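Local coordinates for protein glycosyl hydrolase, family 38 (Enterococcus faecalis, PDB 5KBP) that probably hydrolyses alpha-mannosides as a metal-dependent glycosidase of family 38, with a carbohydrate-binding function also likely, at residues K497-A500 with P501-D505; T311-Q314 with R315-N319. All blocks are in the same frame, centred on the assembly; numbering follows the deposited sequence.

Contact 1: residues K497-A500 with P501-D505; sequences KEMA and PFSWD
Ser503 reaches back across the turn to Ala500 and makes the single hydrogen bond between the two segments: its OG gives its proton to Ala500 O over 2.7 Å. The hydroxyl comes from above the carbonyl plane, 50° out of it, rather than on a lone pair. It gets there because OG sits between the backbone N and the carbonyl carbon (chi1 58°), and serine is short enough to fit the bend. Asn410 ND2 adds weak bonds to the same oxygen and to Met499 O.

The remaining contacts are van der Waals. Met499 CG is anti to the backbone N (chi1 -173°) and the chain runs straight on, carrying CE to 3.7 Å from Trp504 CA. Asp505 approaches from the opposite direction and sets OD2 3.5 Å from Met499 CE; the thioether is long and unbranched enough to span the turn. Alanine's small side chain sits easily before the Pro501 ring, where the chain leaves one strand for the next. G1 beta bulges flank this link, Glu498 and Met499 facing Lys416, Phe502 and Ser503 facing Asn410. The chemistry implies a connection stiffened by proline and closed by one short hydroxyl-carbonyl bond, with the methionine methyl packed against Ser503, Trp504 and Asp505.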
ATOM      1  N   LYS A 497      26.590  -2.192  30.668  1.00 69.26           N
ATOM      2  CA  LYS A 497      26.029  -2.291  32.011  1.00 65.17           C
ATOM      3  C   LYS A 497      25.611  -0.905  32.486  1.00 70.63           C
ATOM      4  O   LYS A 497      26.465  -0.052  32.756  1.00 69.98           O
ATOM      5  CB  LYS A 497      27.039  -2.916  32.972  1.00 57.57           C
ATOM      6  CG  LYS A 497      26.544  -3.067  34.400  1.00 60.21           C
ATOM      7  CD  LYS A 497      27.611  -3.700  35.279  1.00 68.63           C
ATOM      8  CE  LYS A 497      27.149  -3.825  36.722  1.00 76.13           C
ATOM      9  NZ  LYS A 497      28.200  -4.438  37.582  1.00 77.30           N
ATOM     10  N   GLU A 498      24.296  -0.689  32.587  1.00 74.48           N
ATOM     11  CA  GLU A 498      23.721   0.532  33.160  1.00 76.13           C
ATOM     12  C   GLU A 498      24.229   1.787  32.450  1.00 67.50           C
ATOM     13  O   GLU A 498      24.750   2.715  33.073  1.00 65.89           O
ATOM     14  CB  GLU A 498      23.990   0.610  34.666  1.00 81.60           C
ATOM     15  CG  GLU A 498      23.333  -0.496  35.471  1.00 93.62           C
ATOM     16  CD  GLU A 498      23.458  -0.286  36.967  1.00105.11           C
ATOM     17  OE1 GLU A 498      22.623  -0.832  37.716  1.00107.10           O
ATOM     18  OE2 GLU A 498      24.387   0.432  37.393  1.00109.43           O
ATOM     19  N   MET A 499      24.067   1.813  31.131  1.00 63.21           N
ATOM     20  CA  MET A 499      24.441   2.992  30.364  1.00 58.13           C
ATOM     21  C   MET A 499      23.499   4.144  30.687  1.00 66.03           C
ATOM     22  O   MET A 499      22.290   3.953  30.850  1.00 63.44           O
ATOM     23  CB  MET A 499      24.419   2.684  28.868  1.00 52.62           C
ATOM     24  CG  MET A 499      24.946   3.808  27.993  1.00 57.15           C
ATOM     25  SD  MET A 499      25.034   3.347  26.252  1.00 56.85           S
ATOM     26  CE  MET A 499      25.574   4.892  25.523  1.00 57.74           C
ATOM     27  N   ALA A 500      24.060   5.346  30.786  1.00 65.56           N
ATOM     28  CA  ALA A 500      23.292   6.499  31.225  1.00 59.68           C
ATOM     29  C   ALA A 500      22.188   6.829  30.220  1.00 68.28           C
ATOM     30  O   ALA A 500      22.341   6.597  29.017  1.00 73.66           O
ATOM     31  CB  ALA A 500      24.204   7.709  31.411  1.00 52.02           C
ATOM     32  N   PRO A 501      21.058   7.358  30.690  1.00 65.03           N
ATOM     33  CA  PRO A 501      19.987   7.747  29.766  1.00 55.00           C
ATOM     34  C   PRO A 501      20.428   8.863  28.829  1.00 56.70           C
ATOM     35  O   PRO A 501      21.170   9.767  29.219  1.00 62.13           O
ATOM     36  CB  PRO A 501      18.865   8.213  30.699  1.00 58.90           C
ATOM     37  CG  PRO A 501      19.149   7.547  32.004  1.00 64.47           C
ATOM     38  CD  PRO A 501      20.643   7.477  32.099  1.00 64.49           C
ATOM     39  N   PHE A 502      19.948   8.786  27.584  1.00 57.95           N
ATOM     40  CA  PHE A 502      20.213   9.764  26.532  1.00 50.73           C
ATOM     41  C   PHE A 502      21.668  10.212  26.518  1.00 55.88           C
ATOM     42  O   PHE A 502      21.977  11.377  26.790  1.00 53.80           O
ATOM     43  CB  PHE A 502      19.273  10.962  26.668  1.00 43.60           C
ATOM     44  CG  PHE A 502      17.837  10.622  26.398  1.00 48.53           C
ATOM     45  CD1 PHE A 502      17.430  10.231  25.134  1.00 49.92           C
ATOM     46  CD2 PHE A 502      16.899  10.676  27.408  1.00 45.93           C
ATOM     47  CE1 PHE A 502      16.110   9.910  24.885  1.00 48.54           C
ATOM     48  CE2 PHE A 502      15.577  10.360  27.166  1.00 47.70           C
ATOM     49  CZ  PHE A 502      15.182   9.972  25.904  1.00 49.36           C
ATOM     50  N   SER A 503      22.564   9.280  26.204  1.00 52.93           N
ATOM     51  CA  SER A 503      23.992   9.535  26.141  1.00 64.44           C
ATOM     52  C   SER A 503      24.569   8.719  24.992  1.00 62.19           C
ATOM     53  O   SER A 503      23.856   7.960  24.326  1.00 48.60           O
ATOM     54  CB  SER A 503      24.674   9.187  27.469  1.00 63.44           C
ATOM     55  OG  SER A 503      24.458   7.827  27.804  1.00 59.80           O
ATOM     56  N   TRP A 504      25.869   8.874  24.753  1.00 57.69           N
ATOM     57  CA  TRP A 504      26.555   8.040  23.777  1.00 59.62           C
ATOM     58  C   TRP A 504      27.970   7.748  24.250  1.00 65.87           C
ATOM     59  O   TRP A 504      28.614   8.594  24.877  1.00 67.49           O
ATOM     60  CB  TRP A 504      26.580   8.683  22.379  1.00 44.66           C
ATOM     61  CG  TRP A 504      27.363   9.961  22.261  1.00 50.00           C
ATOM     62  CD1 TRP A 504      28.722  10.090  22.227  1.00 47.69           C
ATOM     63  CD2 TRP A 504      26.832  11.283  22.118  1.00 45.47           C
ATOM     64  NE1 TRP A 504      29.069  11.413  22.094  1.00 59.52           N
ATOM     65  CE2 TRP A 504      27.926  12.166  22.024  1.00 62.49           C
ATOM     66  CE3 TRP A 504      25.536  11.808  22.072  1.00 51.07           C
ATOM     67  CZ2 TRP A 504      27.765  13.543  21.883  1.00 56.94           C
ATOM     68  CZ3 TRP A 504      25.379  13.176  21.934  1.00 47.62           C
ATOM     69  CH2 TRP A 504      26.487  14.027  21.842  1.00 51.43           C
ATOM     70  N   ASP A 505      28.438   6.540  23.953  1.00 66.55           N
ATOM     71  CA  ASP A 505      29.790   6.108  24.271  1.00 69.02           C
ATOM     72  C   ASP A 505      30.488   5.662  22.995  1.00 71.87           C
ATOM     73  O   ASP A 505      29.900   4.952  22.171  1.00 77.87           O
ATOM     74  CB  ASP A 505      29.783   4.969  25.298  1.00 67.38           C
ATOM     75  CG  ASP A 505      29.378   5.433  26.683  1.00 69.56           C
ATOM     76  OD1 ASP A 505      29.895   6.474  27.141  1.00 72.82           O
ATOM     77  OD2 ASP A 505      28.537   4.758  27.315  1.00 72.71           O
TER

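Contact 2: residues T311-Q314 with R315-N319; sequences TKVQ and RQLEN. With SO4 (sulfate ion), chain F.
The Arg315 guanidinium stands oblique to the backbone at Thr311 O and Gln314 C, while the Glu318 carboxylate carbon sits at its edge and in its plane. There NH2 meets Glu318 OE1 at 2.7 Å in a salt bridge whose hydrogen bond is weak, bent to 126°, and gives another weak bond to Asn319 OD1. With chi1 at -60°, Arg315 CG lies beside the backbone N and 3.1 Å from Thr311 O; bends at chi2 and chi3 then turn the guanidinium toward Glu318 and Asn319. NE is bonded to Gln800 OE1. Gln314 and Glu318, one turn apart, run side by side with amide and carboxylate planes 43° apart. Ser99 N gives a bond to Gln314 OE1, which Ser102 OG also reaches, and Ser99 OG bonds Glu318 OE2.

Backbone bonds carry the helix: Glu318 N to Gln314 O is the shortest at 2.8 Å, and Leu317 N bonds Val313 O and, weakly, Gln314 O. A wider pi-type turn follows at 317-319. Lys312 NZ holds a sulfate, probably from the crystallisation liquor, through O4 at 3.1 Å, as a long cation at the surface can.

Branched Val313 packs on helices 337-348 and 362-393, and Leu317 on Trp344 of the former; Glu318 touches helix 100-117, placing this turn of helix 304-332 among three others.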
ATOM      1  N   THR A 311       3.621  -1.213  17.092  1.00 34.82           N
ATOM      2  CA  THR A 311       4.615  -1.062  18.150  1.00 39.01           C
ATOM      3  C   THR A 311       5.984  -0.728  17.570  1.00 44.41           C
ATOM      4  O   THR A 311       6.694   0.138  18.092  1.00 49.61           O
ATOM      5  CB  THR A 311       4.687  -2.337  18.994  1.00 38.54           C
ATOM      6  OG1 THR A 311       3.450  -2.524  19.693  1.00 36.61           O
ATOM      7  CG2 THR A 311       5.823  -2.255  20.003  1.00 30.96           C
ATOM      8  N   LYS A 312       6.364  -1.394  16.476  1.00 44.05           N
ATOM      9  CA  LYS A 312       7.686  -1.182  15.896  1.00 38.08           C
ATOM     10  C   LYS A 312       7.829   0.229  15.336  1.00 40.84           C
ATOM     11  O   LYS A 312       8.827   0.912  15.591  1.00 46.50           O
ATOM     12  CB  LYS A 312       7.953  -2.225  14.810  1.00 35.22           C
ATOM     13  CG  LYS A 312       9.247  -2.002  14.047  1.00 45.72           C
ATOM     14  CD  LYS A 312       9.570  -3.175  13.135  1.00 57.74           C
ATOM     15  CE  LYS A 312       8.471  -3.399  12.109  1.00 70.95           C
ATOM     16  NZ  LYS A 312       8.791  -4.535  11.199  1.00 80.72           N
ATOM     17  N   VAL A 313       6.837   0.683  14.566  1.00 36.54           N
ATOM     18  CA  VAL A 313       6.921   2.003  13.944  1.00 44.33           C
ATOM     19  C   VAL A 313       6.860   3.100  15.000  1.00 46.77           C
ATOM     20  O   VAL A 313       7.534   4.132  14.883  1.00 49.46           O
ATOM     21  CB  VAL A 313       5.810   2.162  12.890  1.00 41.75           C
ATOM     22  CG1 VAL A 313       5.840   3.558  12.279  1.00 39.65           C
ATOM     23  CG2 VAL A 313       5.953   1.105  11.806  1.00 39.10           C
ATOM     24  N   GLN A 314       6.060   2.898  16.049  1.00 46.80           N
ATOM     25  CA  GLN A 314       5.942   3.908  17.097  1.00 43.07           C
ATOM     26  C   GLN A 314       7.255   4.075  17.853  1.00 48.37           C
ATOM     27  O   GLN A 314       7.700   5.201  18.101  1.00 46.17           O
ATOM     28  CB  GLN A 314       4.806   3.541  18.052  1.00 43.59           C
ATOM     29  CG  GLN A 314       3.417   3.798  17.487  1.00 40.41           C
ATOM     30  CD  GLN A 314       2.322   3.200  18.346  1.00 42.21           C
ATOM     31  OE1 GLN A 314       1.211   3.726  18.409  1.00 40.32           O
ATOM     32  NE2 GLN A 314       2.630   2.092  19.010  1.00 42.17           N
ATOM     33  N   ARG A 315       7.893   2.962  18.226  1.00 51.12           N
ATOM     34  CA  ARG A 315       9.204   3.046  18.865  1.00 48.31           C
ATOM     35  C   ARG A 315      10.234   3.668  17.932  1.00 35.84           C
ATOM     36  O   ARG A 315      11.119   4.408  18.379  1.00 39.26           O
ATOM     37  CB  ARG A 315       9.661   1.658  19.311  1.00 52.47           C
ATOM     38  CG  ARG A 315       8.732   0.990  20.310  1.00 74.02           C
ATOM     39  CD  ARG A 315       8.705   1.742  21.625  1.00 82.53           C
ATOM     40  NE  ARG A 315       7.394   1.673  22.264  1.00 89.55           N
ATOM     41  CZ  ARG A 315       6.433   2.575  22.094  1.00 85.81           C
ATOM     42  NH1 ARG A 315       5.268   2.432  22.713  1.00 88.42           N
ATOM     43  NH2 ARG A 315       6.634   3.621  21.304  1.00 81.13           N
ATOM     44  N   GLN A 316      10.128   3.386  16.632  1.00 35.59           N
ATOM     45  CA  GLN A 316      11.070   3.941  15.666  1.00 36.24           C
ATOM     46  C   GLN A 316      10.986   5.461  15.605  1.00 38.93           C
ATOM     47  O   GLN A 316      12.003   6.131  15.397  1.00 43.85           O
ATOM     48  CB  GLN A 316      10.813   3.337  14.283  1.00 40.13           C
ATOM     49  CG  GLN A 316      11.719   3.862  13.184  1.00 44.75           C
ATOM     50  CD  GLN A 316      13.158   3.433  13.367  1.00 46.10           C
ATOM     51  OE1 GLN A 316      13.435   2.300  13.759  1.00 47.26           O
ATOM     52  NE2 GLN A 316      14.087   4.341  13.090  1.00 47.10           N
ATOM     53  N   LEU A 317       9.793   6.022  15.791  1.00 43.84           N
ATOM     54  CA  LEU A 317       9.610   7.466  15.737  1.00 46.32           C
ATOM     55  C   LEU A 317       9.810   8.125  17.098  1.00 47.34           C
ATOM     56  O   LEU A 317      10.575   9.087  17.219  1.00 43.75           O
ATOM     57  CB  LEU A 317       8.217   7.799  15.190  1.00 43.55           C
ATOM     58  CG  LEU A 317       7.940   7.453  13.725  1.00 36.82           C
ATOM     59  CD1 LEU A 317       6.492   7.750  13.360  1.00 45.07           C
ATOM     60  CD2 LEU A 317       8.890   8.214  12.815  1.00 34.36           C
ATOM     61  N   GLU A 318       9.136   7.616  18.131  1.00 46.02           N
ATOM     62  CA  GLU A 318       9.158   8.280  19.432  1.00 44.75           C
ATOM     63  C   GLU A 318      10.504   8.116  20.127  1.00 44.82           C
ATOM     64  O   GLU A 318      11.007   9.059  20.748  1.00 48.60           O
ATOM     65  CB  GLU A 318       8.041   7.731  20.321  1.00 39.33           C
ATOM     66  CG  GLU A 318       6.664   7.743  19.688  1.00 48.62           C
ATOM     67  CD  GLU A 318       5.696   6.818  20.398  1.00 50.52           C
ATOM     68  OE1 GLU A 318       6.070   6.266  21.454  1.00 50.79           O
ATOM     69  OE2 GLU A 318       4.567   6.636  19.898  1.00 51.30           O
ATOM     70  N   ASN A 319      11.101   6.929  20.037  1.00 44.08           N
ATOM     71  CA  ASN A 319      12.237   6.570  20.873  1.00 50.66           C
ATOM     72  C   ASN A 319      13.536   6.387  20.098  1.00 48.20           C
ATOM     73  O   ASN A 319      14.566   6.095  20.713  1.00 43.70           O
ATOM     74  CB  ASN A 319      11.915   5.291  21.653  1.00 50.81           C
ATOM     75  CG  ASN A 319      10.579   5.371  22.369  1.00 54.89           C
ATOM     76  OD1 ASN A 319       9.620   4.700  21.993  1.00 59.98           O
ATOM     77  ND2 ASN A 319      10.511   6.201  23.403  1.00 52.13           N
TER
HETATM   78  S   SO4 F 904      12.679  -3.163  10.346  0.78 89.73           S
HETATM   79  O1  SO4 F 904      12.771  -2.405   9.103  0.78 88.27           O
HETATM   80  O2  SO4 F 904      13.995  -3.689  10.694  0.78 88.88           O
HETATM   81  O3  SO4 F 904      12.212  -2.286  11.415  0.78 95.75           O
HETATM   82  O4  SO4 F 904      11.740  -4.268  10.177  0.78 84.30           O

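Contact 2 comes first along the chain, in the first half of helix 304-332 within the alpha mannosidase middle domain range; contact 1 follows in C-terminal domain 1, where strand 483-499 of a three-stranded antiparallel sheet passes into strand 503-511 of another sheet. Their centres are 19 Å apart and their nearest atoms about 6 Å, without touching. The same helix nevertheless joins the two regions: further along it, Pro323 and Met327 pack against Phe502, and Asn319 O bonds to Thr411 just after strand 404-410, the neighbour of strand 503-511. The helical middle domain and the beta-rich region beyond it thus share an interface, both places lying away from the calcium-binding residues Phe253 and Tyr256.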